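Local coordinates for lipopolysaccharide biosynthesis protein wbpB (Thermus thermophilus, PDB 3O9Z) that probably oxidises a nucleotide-linked sugar with NAD during biosynthesis of a diacetamido-mannuronic acid of lipopolysaccharide, and binds 2-oxoglutarate beside the cofactor, at residues G178-D190 with E283-R295. Sequence-based numbering, arbitrary orientation.
Sequences GGLATNIGIHFFD and EAAEAIRVAALLR. With AKG (2-oxoglutaric acid), chain F; NAD (nicotinamide-adenine-dinucleotide), chain E.
Helix 283-294 runs past helix 186-190 at 121°, the axes 8.6 Å apart, and Ala287 and Ala291 bring the backbones together at Asp190 and Thr182. Their small methyls suit so close an approach: Ala287 CB lies 3.4 Å from Asp190 N, and Ala291 CB abuts Thr182 OG1. Ile186 CG1 stands anti to its backbone N (chi1 -167°), sending CD1 in among Ala287, Ile288 and Ala291. Phe189 offers one ring face to Val290 CG1 in a CH-pi contact, 4.2 Å from the ring centroid, while Leu294 CD1 meets CZ obliquely. In this Gfo/Idh/MocA-type fold, helix 283-294 packs behind the segment whose other side reaches the active site, where His187 NE2 donates to O5 of 2-oxoglutarate over 2.8 Å. Asp190 salt-bridges Arg133, and its OD1 accepts from two waters; one also donates to Glu283 O and takes up Ala287 N, which has no bond to the turn before it, and the other donates to Ala284 O. Arg295, extended from CG to NE, is long enough to grip the turn at Gly178, whose positive phi suits a residue without a side chain. Arg295 NE donates in the carbonyl plane to Gly178 O (2.9 Å), and Arg295 NH2 donates to Thr182 OG1 at the same length. A leucine here would probably leave both oxygens without their guanidinium donors and the turn less firmly tied to the helix end. A water donates to Gly178 O and Ala291 O and accepts from Thr182 OG1.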
ATOM      1  N   GLY A 178       2.197  12.158  15.936  1.00 11.53           N
ATOM      2  CA  GLY A 178       2.274  13.279  16.879  1.00 11.64           C
ATOM      3  C   GLY A 178       3.680  13.675  17.276  1.00 15.14           C
ATOM      4  O   GLY A 178       3.858  14.649  18.019  1.00 14.35           O
ATOM      5  N   GLY A 179       4.670  12.997  16.711  1.00 12.20           N
ATOM      6  CA  GLY A 179       6.059  13.324  16.983  1.00 12.74           C
ATOM      7  C   GLY A 179       6.567  12.460  18.140  1.00 10.58           C
ATOM      8  O   GLY A 179       5.811  11.806  18.848  1.00 11.97           O
ATOM      9  N   LEU A 180       7.879  12.492  18.372  1.00 12.71           N
ATOM     10  CA  LEU A 180       8.524  11.662  19.394  1.00 10.33           C
ATOM     11  C   LEU A 180       7.928  11.841  20.800  1.00 12.07           C
ATOM     12  O   LEU A 180       7.685  10.875  21.511  1.00 11.39           O
ATOM     13  CB  LEU A 180      10.040  11.923  19.349  1.00 11.82           C
ATOM     14  CG  LEU A 180      10.854  11.076  20.329  1.00 13.89           C
ATOM     15  CD1 LEU A 180      10.852   9.660  19.820  1.00 18.27           C
ATOM     16  CD2 LEU A 180      12.289  11.607  20.372  1.00 13.37           C
ATOM     17  N   ALA A 181       7.708  13.107  21.176  1.00 12.35           N
ATOM     18  CA  ALA A 181       7.190  13.372  22.527  1.00 12.95           C
ATOM     19  C   ALA A 181       5.773  12.876  22.742  1.00 13.70           C
ATOM     20  O   ALA A 181       5.382  12.576  23.883  1.00 15.29           O
ATOM     21  CB  ALA A 181       7.245  14.881  22.814  1.00 16.24           C
ATOM     22  N   THR A 182       5.049  12.639  21.655  1.00 12.93           N
ATOM     23  CA  THR A 182       3.735  12.015  21.770  1.00 13.27           C
ATOM     24  C   THR A 182       3.865  10.493  21.677  1.00 13.71           C
ATOM     25  O   THR A 182       3.423   9.755  22.552  1.00 15.19           O
ATOM     26  CB  THR A 182       2.821  12.494  20.655  1.00 13.14           C
ATOM     27  OG1 THR A 182       2.535  13.892  20.826  1.00 14.67           O
ATOM     28  CG2 THR A 182       1.478  11.752  20.679  1.00 14.83           C
ATOM     29  N   ASN A 183       4.445  10.032  20.573  1.00 12.63           N
ATOM     30  CA  ASN A 183       4.438   8.607  20.291  1.00 12.65           C
ATOM     31  C   ASN A 183       5.128   7.813  21.368  1.00 14.03           C
ATOM     32  O   ASN A 183       4.593   6.790  21.743  1.00 15.82           O
ATOM     33  CB  ASN A 183       5.082   8.319  18.938  1.00 11.40           C
ATOM     34  CG  ASN A 183       4.882   6.889  18.520  1.00 14.25           C
ATOM     35  OD1 ASN A 183       3.753   6.399  18.536  1.00 13.84           O
ATOM     36  ND2 ASN A 183       5.978   6.173  18.228  1.00 12.63           N
ATOM     37  N   ILE A 184       6.288   8.273  21.845  1.00 12.31           N
ATOM     38  CA  ILE A 184       6.940   7.558  22.924  1.00 14.12           C
ATOM     39  C   ILE A 184       6.667   8.293  24.236  1.00 14.11           C
ATOM     40  O   ILE A 184       6.325   7.670  25.215  1.00 13.57           O
ATOM     41  CB  ILE A 184       8.440   7.466  22.660  1.00 13.18           C
ATOM     42  CG1 ILE A 184       8.713   6.826  21.294  1.00 15.96           C
ATOM     43  CG2 ILE A 184       9.098   6.640  23.779  1.00 15.63           C
ATOM     44  CD1 ILE A 184       8.249   5.378  21.111  1.00 16.78           C
ATOM     45  N   GLY A 185       6.793   9.605  24.233  1.00 12.60           N
ATOM     46  CA  GLY A 185       6.705  10.380  25.489  1.00 12.29           C
ATOM     47  C   GLY A 185       5.380  10.348  26.197  1.00 13.03           C
ATOM     48  O   GLY A 185       5.357  10.543  27.423  1.00 13.25           O
ATOM     49  N   ILE A 186       4.293   9.997  25.504  1.00 12.94           N
ATOM     50  CA  ILE A 186       3.000  10.052  26.200  1.00 12.61           C
ATOM     51  C   ILE A 186       2.991   9.186  27.445  1.00 12.13           C
ATOM     52  O   ILE A 186       2.303   9.495  28.432  1.00 11.64           O
ATOM     53  CB  ILE A 186       1.860   9.670  25.246  1.00 10.93           C
ATOM     54  CG1 ILE A 186       0.506  10.052  25.883  1.00 12.99           C
ATOM     55  CG2 ILE A 186       1.877   8.178  24.838  1.00 13.55           C
ATOM     56  CD1 ILE A 186       0.250  11.523  25.764  1.00 17.06           C
ATOM     57  N   HIS A 187       3.723   8.070  27.448  1.00 12.18           N
ATOM     58  CA  HIS A 187       3.794   7.207  28.608  1.00 12.81           C
ATOM     59  C   HIS A 187       4.219   8.005  29.826  1.00 12.47           C
ATOM     60  O   HIS A 187       3.591   7.871  30.881  1.00 13.69           O
ATOM     61  CB  HIS A 187       4.802   6.079  28.370  1.00 13.40           C
ATOM     62  CG  HIS A 187       4.281   4.935  27.559  1.00 16.07           C
ATOM     63  ND1 HIS A 187       3.299   4.077  28.010  1.00 15.43           N
ATOM     64  CD2 HIS A 187       4.654   4.487  26.336  1.00 16.24           C
ATOM     65  CE1 HIS A 187       3.087   3.145  27.095  1.00 17.37           C
ATOM     66  NE2 HIS A 187       3.873   3.387  26.061  1.00 16.75           N
ATOM     67  N   PHE A 188       5.313   8.727  29.701  1.00 12.78           N
ATOM     68  CA  PHE A 188       5.792   9.430  30.886  1.00 13.81           C
ATOM     69  C   PHE A 188       5.059  10.743  31.142  1.00 13.98           C
ATOM     70  O   PHE A 188       4.935  11.094  32.331  1.00 13.11           O
ATOM     71  CB  PHE A 188       7.329   9.540  30.953  1.00 12.88           C
ATOM     72  CG  PHE A 188       7.941  10.567  30.044  1.00 13.22           C
ATOM     73  CD1 PHE A 188       8.556  10.180  28.874  1.00 15.12           C
ATOM     74  CD2 PHE A 188       7.956  11.914  30.401  1.00 16.97           C
ATOM     75  CE1 PHE A 188       9.125  11.101  28.034  1.00 16.84           C
ATOM     76  CE2 PHE A 188       8.528  12.838  29.559  1.00 16.62           C
ATOM     77  CZ  PHE A 188       9.102  12.415  28.377  1.00 15.16           C
ATOM     78  N   PHE A 189       4.598  11.463  30.114  1.00 11.84           N
ATOM     79  CA  PHE A 189       3.777  12.656  30.381  1.00 12.92           C
ATOM     80  C   PHE A 189       2.550  12.198  31.170  1.00 13.33           C
ATOM     81  O   PHE A 189       2.102  12.879  32.117  1.00 14.00           O
ATOM     82  CB  PHE A 189       3.477  13.501  29.139  1.00 12.18           C
ATOM     83  CG  PHE A 189       4.705  14.148  28.575  1.00 12.01           C
ATOM     84  CD1 PHE A 189       5.423  15.091  29.304  1.00 11.97           C
ATOM     85  CD2 PHE A 189       5.153  13.813  27.313  1.00 14.48           C
ATOM     86  CE1 PHE A 189       6.568  15.652  28.775  1.00 13.85           C
ATOM     87  CE2 PHE A 189       6.269  14.411  26.779  1.00 15.32           C
ATOM     88  CZ  PHE A 189       7.011  15.295  27.516  1.00 15.14           C
ATOM     89  N   ASP A 190       1.970  11.064  30.780  1.00 12.41           N
ATOM     90  CA  ASP A 190       0.818  10.549  31.489  1.00 13.11           C
ATOM     91  C   ASP A 190       1.140  10.081  32.904  1.00 13.32           C
ATOM     92  O   ASP A 190       0.375  10.369  33.848  1.00 13.69           O
ATOM     93  CB  ASP A 190       0.139   9.457  30.656  1.00 12.92           C
ATOM     94  CG  ASP A 190      -1.099   8.953  31.337  1.00 13.39           C
ATOM     95  OD1 ASP A 190      -2.138   9.645  31.192  1.00 16.34           O
ATOM     96  OD2 ASP A 190      -0.960   7.945  32.059  1.00 14.43           O
ATOM     97  N   GLU A 283      -9.042  10.988  32.298  1.00 17.24           N
ATOM     98  CA  GLU A 283      -7.733  10.517  32.749  1.00 17.58           C
ATOM     99  C   GLU A 283      -6.654  10.820  31.715  1.00 17.25           C
ATOM    100  O   GLU A 283      -5.556  11.255  32.056  1.00 17.09           O
ATOM    101  CB  GLU A 283      -7.739   9.029  33.061  1.00 20.09           C
ATOM    102  CG  GLU A 283      -8.425   8.677  34.377  1.00 22.61           C
ATOM    103  CD  GLU A 283      -9.948   8.709  34.303  1.00 34.95           C
ATOM    104  OE1 GLU A 283     -10.573   8.963  35.357  1.00 32.68           O
ATOM    105  OE2 GLU A 283     -10.551   8.501  33.222  1.00 27.03           O
ATOM    106  N   ALA A 284      -6.976  10.643  30.440  1.00 16.34           N
ATOM    107  CA  ALA A 284      -5.939  10.742  29.396  1.00 15.63           C
ATOM    108  C   ALA A 284      -5.654  12.162  28.928  1.00 15.93           C
ATOM    109  O   ALA A 284      -4.632  12.490  28.271  1.00 14.88           O
ATOM    110  CB  ALA A 284      -6.410   9.884  28.178  1.00 17.53           C
ATOM    111  N   ALA A 285      -6.602  13.059  29.230  1.00 12.81           N
ATOM    112  CA  ALA A 285      -6.553  14.336  28.563  1.00 12.71           C
ATOM    113  C   ALA A 285      -5.295  15.155  28.886  1.00 12.76           C
ATOM    114  O   ALA A 285      -4.778  15.809  28.019  1.00 15.08           O
ATOM    115  CB  ALA A 285      -7.803  15.207  28.946  1.00 17.61           C
ATOM    116  N   GLU A 286      -4.883  15.176  30.155  1.00 15.84           N
ATOM    117  CA  GLU A 286      -3.792  16.077  30.495  1.00 16.64           C
ATOM    118  C   GLU A 286      -2.481  15.797  29.759  1.00 13.48           C
ATOM    119  O   GLU A 286      -1.845  16.704  29.248  1.00 15.39           O
ATOM    120  CB  GLU A 286      -3.559  16.060  31.994  1.00 16.11           C
ATOM    121  CG  GLU A 286      -2.341  16.904  32.443  1.00 18.23           C
ATOM    122  CD  GLU A 286      -2.387  18.383  32.135  1.00 19.97           C
ATOM    123  OE1 GLU A 286      -1.332  19.058  32.238  1.00 17.57           O
ATOM    124  OE2 GLU A 286      -3.455  18.928  31.763  1.00 19.56           O
ATOM    125  N   ALA A 287      -2.124  14.516  29.669  1.00 15.26           N
ATOM    126  CA  ALA A 287      -0.881  14.207  28.957  1.00 14.01           C
ATOM    127  C   ALA A 287      -0.968  14.474  27.470  1.00 12.75           C
ATOM    128  O   ALA A 287      -0.026  14.929  26.870  1.00 14.41           O
ATOM    129  CB  ALA A 287      -0.522  12.743  29.198  1.00 16.86           C
ATOM    130  N   ILE A 288      -2.181  14.300  26.927  1.00 13.78           N
ATOM    131  CA  ILE A 288      -2.391  14.723  25.544  1.00 15.50           C
ATOM    132  C   ILE A 288      -2.265  16.236  25.276  1.00 11.65           C
ATOM    133  O   ILE A 288      -1.683  16.695  24.312  1.00 14.68           O
ATOM    134  CB  ILE A 288      -3.740  14.137  25.034  1.00 13.49           C
ATOM    135  CG1 ILE A 288      -3.573  12.615  24.822  1.00 15.26           C
ATOM    136  CG2 ILE A 288      -4.161  14.777  23.722  1.00 15.28           C
ATOM    137  CD1 ILE A 288      -4.877  11.891  24.815  1.00 19.49           C
ATOM    138  N   ARG A 289      -2.725  17.005  26.270  1.00 15.38           N
ATOM    139  CA  ARG A 289      -2.588  18.453  26.181  1.00 16.29           C
ATOM    140  C   ARG A 289      -1.115  18.880  26.221  1.00 12.07           C
ATOM    141  O   ARG A 289      -0.666  19.676  25.418  1.00 15.91           O
ATOM    142  CB  ARG A 289      -3.387  19.105  27.313  1.00 16.47           C
ATOM    143  CG  ARG A 289      -3.289  20.606  27.265  1.00 17.08           C
ATOM    144  CD  ARG A 289      -3.945  21.216  28.517  1.00 18.72           C
ATOM    145  NE  ARG A 289      -3.129  21.071  29.738  1.00 16.87           N
ATOM    146  CZ  ARG A 289      -2.240  21.969  30.137  1.00 19.75           C
ATOM    147  NH1 ARG A 289      -2.000  23.056  29.413  1.00 20.74           N
ATOM    148  NH2 ARG A 289      -1.539  21.704  31.231  1.00 20.89           N
ATOM    149  N   VAL A 290      -0.349  18.258  27.124  1.00 15.50           N
ATOM    150  CA  VAL A 290       1.082  18.523  27.195  1.00 16.48           C
ATOM    151  C   VAL A 290       1.860  18.131  25.937  1.00 14.08           C
ATOM    152  O   VAL A 290       2.617  18.904  25.335  1.00 14.81           O
ATOM    153  CB  VAL A 290       1.711  17.793  28.396  1.00 20.00           C
ATOM    154  CG1 VAL A 290       3.217  18.001  28.417  1.00 20.00           C
ATOM    155  CG2 VAL A 290       1.082  18.270  29.697  1.00 20.00           C
ATOM    156  N   ALA A 291       1.586  16.908  25.480  1.00 14.26           N
ATOM    157  CA  ALA A 291       2.250  16.457  24.281  1.00 16.21           C
ATOM    158  C   ALA A 291       1.921  17.299  23.056  1.00 14.74           C
ATOM    159  O   ALA A 291       2.785  17.608  22.205  1.00 14.99           O
ATOM    160  CB  ALA A 291       1.961  14.973  24.036  1.00 17.48           C
ATOM    161  N   ALA A 292       0.649  17.692  22.982  1.00 15.37           N
ATOM    162  CA  ALA A 292       0.271  18.523  21.831  1.00 17.12           C
ATOM    163  C   ALA A 292       0.939  19.908  21.828  1.00 17.76           C
ATOM    164  O   ALA A 292       1.423  20.367  20.780  1.00 19.31           O
ATOM    165  CB  ALA A 292      -1.263  18.668  21.788  1.00 17.08           C
ATOM    166  N   LEU A 293       1.043  20.513  23.016  1.00 18.00           N
ATOM    167  CA  LEU A 293       1.760  21.783  23.175  1.00 20.57           C
ATOM    168  C   LEU A 293       3.179  21.691  22.656  1.00 20.62           C
ATOM    169  O   LEU A 293       3.697  22.579  21.965  1.00 21.01           O
ATOM    170  CB  LEU A 293       1.808  22.191  24.645  1.00 22.30           C
ATOM    171  CG  LEU A 293       0.586  22.741  25.364  1.00 30.54           C
ATOM    172  CD1 LEU A 293       0.841  22.925  26.856  1.00 31.86           C
ATOM    173  CD2 LEU A 293       0.234  24.076  24.683  1.00 35.67           C
ATOM    174  N   LEU A 294       3.819  20.575  23.016  1.00 19.64           N
ATOM    175  CA  LEU A 294       5.205  20.338  22.655  1.00 21.00           C
ATOM    176  C   LEU A 294       5.474  20.238  21.151  1.00 23.52           C
ATOM    177  O   LEU A 294       6.629  20.338  20.718  1.00 24.37           O
ATOM    178  CB  LEU A 294       5.693  19.082  23.385  1.00 17.57           C
ATOM    179  CG  LEU A 294       6.040  19.269  24.863  1.00 20.31           C
ATOM    180  CD1 LEU A 294       6.294  17.914  25.553  1.00 18.94           C
ATOM    181  CD2 LEU A 294       7.286  20.190  24.970  1.00 20.55           C
ATOM    182  N   ARG A 295       4.448  20.007  20.326  1.00 20.83           N
ATOM    183  CA  ARG A 295       4.703  20.007  18.879  1.00 22.58           C
ATOM    184  C   ARG A 295       5.125  21.338  18.295  1.00 25.21           C
ATOM    185  O   ARG A 295       5.820  21.400  17.283  1.00 27.94           O
ATOM    186  CB  ARG A 295       3.498  19.477  18.078  1.00 22.43           C
ATOM    187  CG  ARG A 295       3.112  18.084  18.493  1.00 19.36           C
ATOM    188  CD  ARG A 295       1.855  17.536  17.786  1.00 16.16           C
ATOM    189  NE  ARG A 295       1.516  16.339  18.503  1.00 14.61           N
ATOM    190  CZ  ARG A 295       0.307  16.025  18.958  1.00 13.17           C
ATOM    191  NH1 ARG A 295      -0.760  16.801  18.637  1.00 15.68           N
ATOM    192  NH2 ARG A 295       0.124  14.949  19.689  1.00 14.92           N
TER
HETATM  193  C1  AKG F 312       5.802   2.465  21.498  1.00 18.98           C
HETATM  194  O1  AKG F 312       6.820   1.994  20.927  1.00 17.27           O
HETATM  195  O2  AKG F 312       4.883   2.989  20.859  1.00 17.74           O
HETATM  196  C2  AKG F 312       5.575   2.327  22.921  1.00 21.25           C
HETATM  197  O5  AKG F 312       4.550   2.803  23.404  1.00 16.24           O
HETATM  198  C3  AKG F 312       6.589   1.639  23.796  1.00 17.38           C
HETATM  199  C4  AKG F 312       7.499   2.715  24.385  1.00 18.14           C
HETATM  200  C5  AKG F 312       8.683   2.158  25.149  1.00 16.67           C
HETATM  201  O3  AKG F 312       9.361   1.242  24.644  1.00 17.36           O
HETATM  202  O4  AKG F 312       8.955   2.617  26.261  1.00 17.20           O
HETATM  203  PA  NAD E 311       2.868  -1.122  13.626  1.00 11.84           P
HETATM  204  O1A NAD E 311       3.658  -2.337  13.936  1.00 11.46           O
HETATM  205  O2A NAD E 311       3.296  -0.119  12.543  1.00 12.36           O
HETATM  206  O5B NAD E 311       1.455  -1.745  13.294  1.00 12.69           O
HETATM  207  C5B NAD E 311       0.491  -0.821  12.872  1.00 15.17           C
HETATM  208  C4B NAD E 311      -0.646  -1.604  12.170  1.00 12.36           C
HETATM  209  O4B NAD E 311      -1.767  -0.732  11.875  1.00 11.61           O
HETATM  210  C3B NAD E 311      -0.128  -2.089  10.787  1.00 10.34           C
HETATM  211  O3B NAD E 311      -0.279  -3.516  10.641  1.00 12.53           O
HETATM  212  C2B NAD E 311      -0.935  -1.275   9.761  1.00 11.97           C
HETATM  213  O2B NAD E 311      -1.194  -1.953   8.523  1.00 13.43           O
HETATM  214  C1B NAD E 311      -2.249  -1.133  10.585  1.00 11.39           C
HETATM  215  N9A NAD E 311      -3.096  -0.046  10.030  1.00 11.89           N
HETATM  216  C8A NAD E 311      -2.858   1.034   9.235  1.00 11.69           C
HETATM  217  N7A NAD E 311      -3.989   1.686   8.973  1.00 13.80           N
HETATM  218  C5A NAD E 311      -5.017   0.971   9.535  1.00 10.43           C
HETATM  219  C6A NAD E 311      -6.454   1.117   9.593  1.00 10.47           C
HETATM  220  N6A NAD E 311      -7.068   2.144   8.927  1.00 14.66           N
HETATM  221  N1A NAD E 311      -7.044   0.167  10.309  1.00 11.88           N
HETATM  222  C2A NAD E 311      -6.533  -0.862  10.970  1.00 11.41           C
HETATM  223  N3A NAD E 311      -5.188  -1.037  10.907  1.00 13.38           N
HETATM  224  C4A NAD E 311      -4.479  -0.121  10.237  1.00 12.47           C
HETATM  225  O3  NAD E 311       2.680  -0.282  14.975  1.00 10.71           O
HETATM  226  PN  NAD E 311       2.549  -0.721  16.469  1.00 12.08           P
HETATM  227  O1N NAD E 311       3.911  -0.564  17.145  1.00 12.81           O
HETATM  228  O2N NAD E 311       1.836  -2.041  16.566  1.00 13.82           O
HETATM  229  O5D NAD E 311       1.720   0.480  17.120  1.00 10.75           O
HETATM  230  C5D NAD E 311       0.328   0.312  17.021  1.00 11.51           C
HETATM  231  C4D NAD E 311      -0.285   1.241  18.085  1.00 10.98           C
HETATM  232  O4D NAD E 311       0.074   0.653  19.355  1.00 12.18           O
HETATM  233  C3D NAD E 311       0.209   2.694  18.083  1.00 12.28           C
HETATM  234  O3D NAD E 311      -0.905   3.498  18.586  1.00 12.88           O
HETATM  235  C2D NAD E 311       1.282   2.650  19.184  1.00 12.04           C
HETATM  236  O2D NAD E 311       1.440   3.901  19.836  1.00 13.63           O
HETATM  237  C1D NAD E 311       0.814   1.576  20.174  1.00 13.46           C
HETATM  238  N1N NAD E 311       1.914   0.936  20.895  1.00 12.41           N
HETATM  239  C2N NAD E 311       1.843   0.814  22.203  1.00 13.84           C
HETATM  240  C3N NAD E 311       2.806   0.214  22.989  1.00 15.37           C
HETATM  241  C7N NAD E 311       2.581   0.239  24.446  1.00 18.35           C
HETATM  242  O7N NAD E 311       1.438   0.353  24.937  1.00 19.80           O
HETATM  243  N7N NAD E 311       3.669  -0.004  25.167  1.00 18.69           N
HETATM  244  C4N NAD E 311       3.922  -0.319  22.331  1.00 18.08           C
HETATM  245  C5N NAD E 311       3.927  -0.253  20.937  1.00 16.09           C
HETATM  246  C6N NAD E 311       2.912   0.362  20.207  1.00 13.61           C
HETATM  247  O   HOH W   1       4.386  15.803  20.814  1.00 19.95           O
HETATM  248  O   HOH W   2      -3.037  12.314  31.380  1.00 16.88           O
HETATM  249  O   HOH W   3      -2.759  10.159  28.257  1.00 17.71           O